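Local coordinates for protein dehydrogenase (Chromobacterium violaceum, PDB 3Q2I) that binds NAD(H) and a UDP-linked N-acetylglucosaminuronic acid, and probably oxidises that sugar on the way to 2,3-diacetamido-2,3-dideoxy-D-mannuronic acid, at residues R12-A25 and M70-T83. Sequence-based numbering, arbitrary orientation.
Sequences RKIRFALVGCGRIA and MLAQTDADIVILTT. With NAI (1,4-dihydronicotinamide adenine dinucleotide), chain B.
Arg12 meets Asp77 end-on at the start of the central strand pair of an NAD-binding Rossmann fold, where strands 14-19 and 78-81 run parallel, their axes 27° apart. Guanidinium and carboxylate are nearly coplanar, 12° between planes: NH1 of Arg12 bonds OD2 of Asp77 at 2.8 Å and NH2 bonds OD1 at 3.0 Å, each on a syn lone pair. On the anti side, tilted out of the carboxylate plane, OD2 also accepts from the backbone N of Arg15, so three N-H groups fix the carboxylate. NH2 of Arg15 sits over the centre of one face of the Arg12 guanidinium, and the Arg15 chain bends at chi3 (-78°) so that its NH1 reaches Asp75 OD2 at 2.6 Å; in this second salt bridge the guanidinium and carboxylate planes are well inclined to each other. The ladder continues through Ala17 N to Ile78 O and Val19 N to Ile80 O. On one sheet face Phe16 lies alongside Ile78, and Phe16 CD1 comes within 3.6 Å of Ile80 CD1, beneath helix 304-315. On the other, Ala17 CB packs on Ala76 CB, and the Met70 methyl reaches Val19 CB. At the C-terminal strand ends the glycine-rich turn, consistent with a GxGxxA motif, offers the amides of Arg23 and Ile24 to the two phosphates of the dinucleotide. There Val19 CG2, anti to its own nitrogen, touches adenine C2A at 3.4 Å.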
loop_
_atom_site.group_PDB
_atom_site.type_symbol
_atom_site.label_atom_id
_atom_site.label_comp_id
_atom_site.label_asym_id
_atom_site.label_seq_id
_atom_site.Cartn_x
_atom_site.Cartn_y
_atom_site.Cartn_z
ATOM N N ARG A 12 -12.156 49.204 33.812
ATOM C CA ARG A 12 -13.381 48.506 34.158
ATOM C C ARG A 12 -13.012 47.041 34.384
ATOM O O ARG A 12 -11.876 46.618 34.163
ATOM C CB ARG A 12 -14.423 48.659 33.045
ATOM C CG ARG A 12 -13.894 48.379 31.639
ATOM C CD ARG A 12 -15.048 48.295 30.653
ATOM N NE ARG A 12 -14.634 47.968 29.295
ATOM C CZ ARG A 12 -14.522 46.719 28.835
ATOM N NH1 ARG A 12 -14.734 45.681 29.639
ATOM N NH2 ARG A 12 -14.173 46.519 27.576
ATOM N N LYS A 13 -13.959 46.260 34.875
ATOM C CA LYS A 13 -13.735 44.820 34.892
ATOM C C LYS A 13 -13.815 44.297 33.451
ATOM O O LYS A 13 -14.510 44.863 32.603
ATOM C CB LYS A 13 -14.781 44.160 35.788
ATOM C CG LYS A 13 -14.622 44.513 37.272
ATOM C CD LYS A 13 -15.898 44.210 38.028
ATOM C CE LYS A 13 -15.762 44.543 39.515
ATOM N NZ LYS A 13 -16.997 44.156 40.260
ATOM N N ILE A 14 -13.081 43.219 33.175
ATOM C CA ILE A 14 -13.337 42.425 31.960
ATOM C C ILE A 14 -14.708 41.737 31.988
ATOM O O ILE A 14 -15.111 41.173 33.009
ATOM C CB ILE A 14 -12.268 41.319 31.790
ATOM C CG1 ILE A 14 -10.865 41.867 32.095
ATOM C CG2 ILE A 14 -12.386 40.684 30.391
ATOM C CD1 ILE A 14 -10.459 43.037 31.169
ATOM N N ARG A 15 -15.410 41.779 30.862
ATOM C CA ARG A 15 -16.750 41.258 30.774
ATOM C C ARG A 15 -16.743 39.896 30.074
ATOM O O ARG A 15 -16.122 39.775 29.012
ATOM C CB ARG A 15 -17.641 42.263 30.065
ATOM C CG ARG A 15 -17.654 43.576 30.872
ATOM C CD ARG A 15 -18.464 44.637 30.191
ATOM N NE ARG A 15 -17.768 45.280 29.080
ATOM C CZ ARG A 15 -18.203 46.396 28.501
ATOM N NH1 ARG A 15 -19.315 46.967 28.941
ATOM N NH2 ARG A 15 -17.539 46.942 27.488
ATOM N N PHE A 16 -17.393 38.919 30.696
ATOM C CA PHE A 16 -17.523 37.550 30.141
ATOM C C PHE A 16 -18.966 37.210 29.791
ATOM O O PHE A 16 -19.919 37.602 30.480
ATOM C CB PHE A 16 -16.993 36.575 31.174
ATOM C CG PHE A 16 -15.490 36.595 31.334
ATOM C CD1 PHE A 16 -14.684 35.755 30.568
ATOM C CD2 PHE A 16 -14.862 37.512 32.174
ATOM C CE1 PHE A 16 -13.311 35.791 30.708
ATOM C CE2 PHE A 16 -13.491 37.546 32.325
ATOM C CZ PHE A 16 -12.703 36.700 31.570
ATOM N N ALA A 17 -19.177 36.442 28.716
ATOM C CA ALA A 17 -20.471 35.812 28.495
ATOM C C ALA A 17 -20.184 34.307 28.417
ATOM O O ALA A 17 -19.027 33.897 28.123
ATOM C CB ALA A 17 -21.109 36.280 27.202
ATOM N N LEU A 18 -21.172 33.493 28.782
ATOM C CA LEU A 18 -20.937 32.054 28.747
ATOM C C LEU A 18 -22.064 31.286 28.063
ATOM O O LEU A 18 -23.245 31.566 28.257
ATOM C CB LEU A 18 -20.674 31.493 30.143
ATOM C CG LEU A 18 -20.554 29.979 30.413
ATOM C CD1 LEU A 18 -19.580 29.663 31.489
ATOM C CD2 LEU A 18 -21.879 29.233 30.576
ATOM N N VAL A 19 -21.720 30.305 27.232
ATOM C CA VAL A 19 -22.752 29.491 26.596
ATOM C C VAL A 19 -22.554 28.020 26.944
ATOM O O VAL A 19 -21.423 27.506 26.883
ATOM C CB VAL A 19 -22.823 29.722 25.051
ATOM C CG1 VAL A 19 -21.481 29.509 24.394
ATOM C CG2 VAL A 19 -23.914 28.909 24.409
ATOM N N GLY A 20 -23.635 27.400 27.395
ATOM C CA GLY A 20 -23.584 26.020 27.900
ATOM C C GLY A 20 -23.495 25.867 29.404
ATOM O O GLY A 20 -22.436 25.756 30.008
ATOM N N CYS A 21 -24.673 25.900 30.027
ATOM C CA CYS A 21 -24.704 26.043 31.459
ATOM C C CYS A 21 -24.819 24.634 32.058
ATOM O O CYS A 21 -25.839 24.290 32.683
ATOM C CB CYS A 21 -25.978 26.815 31.834
ATOM S SG CYS A 21 -25.834 28.576 31.418
ATOM N N GLY A 22 -23.818 23.795 31.805
ATOM C CA GLY A 22 -23.785 22.448 32.396
ATOM C C GLY A 22 -22.767 22.233 33.494
ATOM O O GLY A 22 -22.456 23.131 34.297
ATOM N N ARG A 23 -22.214 21.020 33.529
ATOM C CA ARG A 23 -21.303 20.592 34.549
ATOM C C ARG A 23 -20.069 21.466 34.713
ATOM O O ARG A 23 -19.813 21.949 35.842
ATOM C CB ARG A 23 -20.974 19.088 34.369
ATOM C CG ARG A 23 -20.311 18.392 35.549
ATOM C CD ARG A 23 -20.081 16.900 35.238
ATOM N NE ARG A 23 -21.314 16.277 34.765
ATOM C CZ ARG A 23 -21.399 15.148 34.060
ATOM N NH1 ARG A 23 -20.309 14.464 33.672
ATOM N NH2 ARG A 23 -22.611 14.704 33.742
ATOM N N ILE A 24 -19.251 21.679 33.661
ATOM C CA ILE A 24 -18.006 22.418 33.953
ATOM C C ILE A 24 -18.305 23.920 34.048
ATOM O O ILE A 24 -17.462 24.659 34.547
ATOM C CB ILE A 24 -16.795 22.312 32.948
ATOM C CG1 ILE A 24 -17.223 22.111 31.515
ATOM C CG2 ILE A 24 -15.481 21.783 33.597
ATOM C CD1 ILE A 24 -18.220 23.094 31.050
ATOM N N ALA A 25 -19.451 24.370 33.561
ATOM C CA ALA A 25 -19.750 25.783 33.750
ATOM C C ALA A 25 -19.704 26.097 35.251
ATOM O O ALA A 25 -19.345 27.208 35.656
ATOM C CB ALA A 25 -21.098 26.121 33.191
ATOM N N MET A 70 -27.746 35.963 22.216
ATOM C CA MET A 70 -26.801 36.498 23.186
ATOM C C MET A 70 -25.750 37.357 22.479
ATOM O O MET A 70 -25.367 38.416 23.009
ATOM C CB MET A 70 -26.190 35.408 24.080
ATOM C CG MET A 70 -25.096 35.872 25.022
ATOM S SD MET A 70 -24.546 34.721 26.289
ATOM C CE MET A 70 -23.529 33.661 25.229
ATOM N N LEU A 71 -25.308 36.944 21.285
ATOM C CA LEU A 71 -24.229 37.655 20.596
ATOM C C LEU A 71 -24.701 38.998 20.076
ATOM O O LEU A 71 -23.922 39.954 20.030
ATOM C CB LEU A 71 -23.688 36.840 19.417
ATOM C CG LEU A 71 -22.876 35.619 19.849
ATOM C CD1 LEU A 71 -22.338 34.920 18.599
ATOM C CD2 LEU A 71 -21.735 35.917 20.836
ATOM N N ALA A 72 -25.966 39.047 19.676
ATOM C CA ALA A 72 -26.605 40.312 19.295
ATOM C C ALA A 72 -26.743 41.319 20.461
ATOM O O ALA A 72 -26.925 42.518 20.240
ATOM C CB ALA A 72 -27.974 40.030 18.669
ATOM N N GLN A 73 -26.664 40.852 21.700
ATOM C CA GLN A 73 -26.952 41.713 22.836
ATOM C C GLN A 73 -25.752 42.044 23.717
ATOM O O GLN A 73 -25.611 43.170 24.207
ATOM C CB GLN A 73 -28.100 41.135 23.659
ATOM C CG GLN A 73 -29.390 40.962 22.874
ATOM C CD GLN A 73 -30.405 40.187 23.678
ATOM O OE1 GLN A 73 -30.458 40.331 24.902
ATOM N NE2 GLN A 73 -31.204 39.352 23.008
ATOM N N THR A 74 -24.875 41.073 23.934
ATOM C CA THR A 74 -23.882 41.193 24.980
ATOM C C THR A 74 -22.776 42.168 24.579
ATOM O O THR A 74 -22.439 42.293 23.407
ATOM C CB THR A 74 -23.308 39.805 25.347
ATOM O OG1 THR A 74 -22.536 39.898 26.551
ATOM C CG2 THR A 74 -22.421 39.267 24.209
ATOM N N ASP A 75 -22.223 42.891 25.538
ATOM C CA ASP A 75 -20.979 43.597 25.250
ATOM C C ASP A 75 -19.851 42.937 26.027
ATOM O O ASP A 75 -18.954 43.569 26.582
ATOM C CB ASP A 75 -21.127 45.109 25.483
ATOM C CG ASP A 75 -21.411 45.460 26.927
ATOM O OD1 ASP A 75 -21.744 44.576 27.741
ATOM O OD2 ASP A 75 -21.260 46.654 27.265
ATOM N N ALA A 76 -19.907 41.608 26.098
ATOM C CA ALA A 76 -18.810 40.892 26.742
ATOM C C ALA A 76 -17.551 41.112 25.923
ATOM O O ALA A 76 -17.641 41.330 24.715
ATOM C CB ALA A 76 -19.134 39.379 26.824
ATOM N N ASP A 77 -16.401 41.056 26.587
ATOM C CA ASP A 77 -15.096 41.053 25.920
ATOM C C ASP A 77 -14.821 39.630 25.372
ATOM O O ASP A 77 -14.292 39.484 24.274
ATOM C CB ASP A 77 -14.012 41.416 26.931
ATOM C CG ASP A 77 -14.149 42.852 27.434
ATOM O OD1 ASP A 77 -14.188 43.738 26.571
ATOM O OD2 ASP A 77 -14.294 43.052 28.648
ATOM N N ILE A 78 -15.127 38.635 26.191
ATOM C CA ILE A 78 -14.859 37.214 25.892
ATOM C C ILE A 78 -16.129 36.371 26.025
ATOM O O ILE A 78 -16.925 36.566 26.948
ATOM C CB ILE A 78 -13.858 36.687 26.899
ATOM C CG1 ILE A 78 -12.557 37.439 26.651
ATOM C CG2 ILE A 78 -13.770 35.101 26.823
ATOM C CD1 ILE A 78 -11.486 37.223 27.680
ATOM N N VAL A 79 -16.329 35.425 25.109
ATOM C CA VAL A 79 -17.478 34.517 25.126
ATOM C C VAL A 79 -16.892 33.149 25.440
ATOM O O VAL A 79 -15.927 32.728 24.784
ATOM C CB VAL A 79 -18.250 34.442 23.790
ATOM C CG1 VAL A 79 -19.402 33.415 23.873
ATOM C CG2 VAL A 79 -18.891 35.802 23.458
ATOM N N ILE A 80 -17.405 32.502 26.476
ATOM C CA ILE A 80 -16.825 31.264 27.004
ATOM C C ILE A 80 -17.697 30.130 26.457
ATOM O O ILE A 80 -18.939 30.202 26.505
ATOM C CB ILE A 80 -16.951 31.219 28.528
ATOM C CG1 ILE A 80 -16.190 32.400 29.169
ATOM C CG2 ILE A 80 -16.450 29.909 29.058
ATOM C CD1 ILE A 80 -16.832 32.866 30.499
ATOM N N LEU A 81 -17.064 29.096 25.880
ATOM C CA LEU A 81 -17.830 27.986 25.296
ATOM C C LEU A 81 -17.717 26.738 26.184
ATOM O O LEU A 81 -16.648 26.114 26.270
ATOM C CB LEU A 81 -17.237 27.634 23.906
ATOM C CG LEU A 81 -17.160 28.825 22.968
ATOM C CD1 LEU A 81 -16.674 28.324 21.563
ATOM C CD2 LEU A 81 -18.494 29.498 22.845
ATOM N N THR A 82 -18.794 26.410 26.899
ATOM C CA THR A 82 -18.827 25.262 27.793
ATOM C C THR A 82 -19.981 24.322 27.351
ATOM O O THR A 82 -20.621 23.627 28.157
ATOM C CB THR A 82 -18.965 25.696 29.286
ATOM O OG1 THR A 82 -20.002 26.676 29.362
ATOM C CG2 THR A 82 -17.680 26.236 29.869
ATOM N N THR A 83 -20.197 24.274 26.044
ATOM C CA THR A 83 -21.111 23.380 25.335
ATOM C C THR A 83 -20.455 22.048 24.977
ATOM O O THR A 83 -19.252 21.861 25.185
ATOM C CB THR A 83 -21.565 24.044 24.038
ATOM O OG1 THR A 83 -20.430 24.661 23.398
ATOM C CG2 THR A 83 -22.619 25.151 24.335
HETATM P PA NAI B . -22.852 19.142 29.949
HETATM O O1A NAI B . -23.649 18.201 29.143
HETATM O O2A NAI B . -22.928 19.070 31.538
HETATM O O5B NAI B . -23.121 20.656 29.586
HETATM C C5B NAI B . -23.968 20.748 28.475
HETATM C C4B NAI B . -24.507 22.170 28.409
HETATM O O4B NAI B . -24.521 22.744 27.091
HETATM C C3B NAI B . -25.943 21.762 28.747
HETATM O O3B NAI B . -26.458 22.562 29.821
HETATM C C2B NAI B . -26.692 21.810 27.404
HETATM O O2B NAI B . -28.083 22.087 27.514
HETATM C C1B NAI B . -25.917 22.988 26.770
HETATM N N9A NAI B . -26.113 23.115 25.345
HETATM C C8A NAI B . -26.089 22.101 24.418
HETATM N N7A NAI B . -26.233 22.621 23.232
HETATM C C5A NAI B . -26.257 23.994 23.306
HETATM C C6A NAI B . -26.407 25.054 22.387
HETATM N N6A NAI B . -26.512 24.839 21.029
HETATM N N1A NAI B . -26.439 26.311 22.858
HETATM C C2A NAI B . -26.352 26.529 24.155
HETATM N N3A NAI B . -26.214 25.585 25.083
HETATM C C4A NAI B . -26.193 24.299 24.672
HETATM O O3 NAI B . -21.322 18.942 29.552
HETATM P PN NAI B . -20.052 19.365 30.327
HETATM O O1N NAI B . -19.471 18.209 31.089
HETATM O O2N NAI B . -20.178 20.690 31.117
HETATM O O5D NAI B . -18.865 19.461 29.216
HETATM C C5D NAI B . -18.933 20.719 28.586
HETATM C C4D NAI B . -17.670 21.000 27.778
HETATM O O4D NAI B . -16.629 21.140 28.759
HETATM C C3D NAI B . -17.181 19.813 26.900
HETATM O O3D NAI B . -16.517 20.396 25.777
HETATM C C2D NAI B . -16.128 19.123 27.776
HETATM O O2D NAI B . -15.097 18.511 27.005
HETATM C C1D NAI B . -15.504 20.296 28.587
HETATM N N1N NAI B . -14.943 19.878 29.852
HETATM C C2N NAI B . -13.720 20.248 30.168
HETATM C C3N NAI B . -13.088 19.817 31.341
HETATM C C7N NAI B . -11.724 20.269 31.698
HETATM O O7N NAI B . -10.946 19.666 32.414
HETATM N N7N NAI B . -11.251 21.452 31.206
HETATM C C4N NAI B . -13.782 18.881 32.133
HETATM C C5N NAI B . -15.100 18.608 31.813
HETATM C C6N NAI B . -15.667 19.102 30.666
#